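Long-range contact in protein stn1 (Schizosaccharomyces pombe, PDB 3KF6), which is required for telomere maintenance, binding single-stranded telomeric DNA and pairing with Ten1 in a complex that resembles Rpa2-Rpa3: residues Asn19-Ser24 with Phe45-Ile50. Numbering follows the deposited sequence.
Sequences NPMFIS and FPIRWI
Asn19 reaches across to the backbone of Trp49 with its carboxamide, ND2 donating to Trp49 O over 3.0 Å. The bond is moderately bent, 146° at the hydrogen, and the acceptor is tilted out of the amide plane. With Asn19 CG anti to its own carbonyl carbon (chi1 -52°), Ile47 CD1 sits under one face of the amide, 3.3 Å from Asn19 ND2. The other end of the amide, OD1, is hydrogen-bonded to Tyr142 of helix 130-153, which should hold the group from flipping. A buried side-chain amide thus serves as a two-ended bridge, here between a strand's backbone carbonyl and a helix hydroxyl. The setting is the OB fold of the N-terminal part of Stn1: the segment leading into the short helix 23-26 runs beside the start of barrel strand 49-62, and backbone hydrogen bonds tie Asn19 and Met21 to Gln51, the next residue of that strand. Replacing this asparagine by an alanine is likely to leave Trp49 O and the Tyr142 hydroxyl without the amide they share and take away the face that covers Ile47 CD1. Met21, extended through chi2 and then bent at its last torsion, lays SD against Ile50, 3.7 Å from CD1. Beside it, Ile50 CA makes a 3.4 Å C-H...O contact with Asn19 O.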
loop_
_atom_site.group_PDB
_atom_site.type_symbol
_atom_site.label_atom_id
_atom_site.label_comp_id
_atom_site.label_asym_id
_atom_site.label_seq_id
_atom_site.Cartn_x
_atom_site.Cartn_y
_atom_site.Cartn_z
ATOM N N ASN A 19 -3.867 16.856 3.908
ATOM C CA ASN A 19 -4.134 16.169 2.646
ATOM C C ASN A 19 -3.854 14.664 2.551
ATOM O O ASN A 19 -2.739 14.249 2.244
ATOM C CB ASN A 19 -3.382 16.869 1.512
ATOM C CG ASN A 19 -3.654 18.362 1.464
ATOM O OD1 ASN A 19 -4.791 18.795 1.300
ATOM N ND2 ASN A 19 -2.600 19.155 1.602
ATOM N N PRO A 20 -4.873 13.831 2.813
ATOM C CA PRO A 20 -4.691 12.377 2.726
ATOM C C PRO A 20 -4.727 12.037 1.229
ATOM O O PRO A 20 -5.713 12.310 0.547
ATOM C CB PRO A 20 -5.892 11.838 3.499
ATOM C CG PRO A 20 -6.961 12.860 3.207
ATOM C CD PRO A 20 -6.224 14.178 3.301
ATOM N N MET A 21 -3.651 11.449 0.716
ATOM C CA MET A 21 -3.573 11.153 -0.713
ATOM C C MET A 21 -3.084 9.758 -1.077
ATOM O O MET A 21 -2.438 9.082 -0.278
ATOM C CB MET A 21 -2.626 12.149 -1.390
ATOM C CG MET A 21 -3.037 13.606 -1.304
ATOM S SD MET A 21 -1.799 14.680 -2.107
ATOM C CE MET A 21 -2.013 14.222 -3.822
ATOM N N PHE A 22 -3.397 9.347 -2.303
ATOM C CA PHE A 22 -2.921 8.081 -2.842
ATOM C C PHE A 22 -1.576 8.424 -3.467
ATOM O O PHE A 22 -1.396 9.520 -4.003
ATOM C CB PHE A 22 -3.867 7.545 -3.919
ATOM C CG PHE A 22 -5.094 6.889 -3.366
ATOM C CD1 PHE A 22 -6.361 7.374 -3.677
ATOM C CD2 PHE A 22 -4.984 5.779 -2.530
ATOM C CE1 PHE A 22 -7.506 6.759 -3.162
ATOM C CE2 PHE A 22 -6.125 5.157 -2.013
ATOM C CZ PHE A 22 -7.387 5.651 -2.331
ATOM N N ILE A 23 -0.641 7.485 -3.413
ATOM C CA ILE A 23 0.694 7.714 -3.940
ATOM C C ILE A 23 0.731 8.072 -5.421
ATOM O O ILE A 23 1.517 8.925 -5.827
ATOM C CB ILE A 23 1.592 6.497 -3.616
ATOM C CG1 ILE A 23 1.824 6.465 -2.101
ATOM C CG2 ILE A 23 2.917 6.572 -4.378
ATOM C CD1 ILE A 23 2.486 5.194 -1.586
ATOM N N SER A 24 -0.122 7.448 -6.227
ATOM C CA SER A 24 -0.139 7.763 -7.651
ATOM C C SER A 24 -0.453 9.250 -7.858
ATOM O O SER A 24 0.066 9.872 -8.781
ATOM C CB SER A 24 -1.172 6.904 -8.378
ATOM O OG SER A 24 -2.472 7.149 -7.884
ATOM N N PHE A 45 -4.822 23.189 -6.588
ATOM C CA PHE A 45 -4.735 23.454 -5.158
ATOM C C PHE A 45 -3.298 23.367 -4.655
ATOM O O PHE A 45 -2.557 22.461 -5.032
ATOM C CB PHE A 45 -5.603 22.450 -4.397
ATOM C CG PHE A 45 -7.066 22.521 -4.747
ATOM C CD1 PHE A 45 -7.842 21.367 -4.775
ATOM C CD2 PHE A 45 -7.672 23.742 -5.031
ATOM C CE1 PHE A 45 -9.202 21.427 -5.080
ATOM C CE2 PHE A 45 -9.029 23.813 -5.336
ATOM C CZ PHE A 45 -9.795 22.654 -5.361
ATOM N N PRO A 46 -2.881 24.320 -3.806
ATOM C CA PRO A 46 -1.518 24.311 -3.267
ATOM C C PRO A 46 -1.351 23.194 -2.239
ATOM O O PRO A 46 -2.133 23.089 -1.296
ATOM C CB PRO A 46 -1.381 25.702 -2.656
ATOM C CG PRO A 46 -2.777 26.004 -2.208
ATOM C CD PRO A 46 -3.605 25.532 -3.379
ATOM N N ILE A 47 -0.333 22.363 -2.423
ATOM C CA ILE A 47 -0.095 21.243 -1.516
ATOM C C ILE A 47 1.330 21.205 -0.976
ATOM O O ILE A 47 2.294 21.381 -1.723
ATOM C CB ILE A 47 -0.372 19.891 -2.222
ATOM C CG1 ILE A 47 -1.826 19.831 -2.698
ATOM C CG2 ILE A 47 -0.085 18.734 -1.271
ATOM C CD1 ILE A 47 -2.845 19.856 -1.580
ATOM N N ARG A 48 1.454 20.954 0.323
ATOM C CA ARG A 48 2.754 20.866 0.974
ATOM C C ARG A 48 2.785 19.681 1.937
ATOM O O ARG A 48 3.660 18.818 1.844
ATOM C CB ARG A 48 3.059 22.165 1.733
ATOM C CG ARG A 48 4.398 22.171 2.475
ATOM C CD ARG A 48 4.712 23.564 3.022
ATOM N NE ARG A 48 5.856 23.581 3.935
ATOM C CZ ARG A 48 7.112 23.310 3.589
ATOM N NH1 ARG A 48 7.410 22.993 2.337
ATOM N NH2 ARG A 48 8.075 23.358 4.501
ATOM N N TRP A 49 1.823 19.637 2.855
ATOM C CA TRP A 49 1.755 18.558 3.837
ATOM C C TRP A 49 0.790 17.468 3.380
ATOM O O TRP A 49 -0.370 17.742 3.061
ATOM C CB TRP A 49 1.340 19.114 5.195
ATOM C CG TRP A 49 2.346 20.095 5.729
ATOM C CD1 TRP A 49 2.254 21.460 5.714
ATOM C CD2 TRP A 49 3.627 19.786 6.291
ATOM N NE1 TRP A 49 3.404 22.020 6.235
ATOM C CE2 TRP A 49 4.261 21.012 6.595
ATOM C CE3 TRP A 49 4.302 18.587 6.564
ATOM C CZ2 TRP A 49 5.538 21.073 7.161
ATOM C CZ3 TRP A 49 5.575 18.650 7.126
ATOM C CH2 TRP A 49 6.177 19.887 7.418
ATOM N N ILE A 50 1.285 16.232 3.371
ATOM C CA ILE A 50 0.516 15.080 2.901
ATOM C C ILE A 50 0.598 13.873 3.833
ATOM O O ILE A 50 1.557 13.721 4.593
ATOM C CB ILE A 50 1.041 14.643 1.512
ATOM C CG1 ILE A 50 0.923 15.807 0.528
ATOM C CG2 ILE A 50 0.273 13.432 1.004
ATOM C CD1 ILE A 50 1.581 15.542 -0.799
#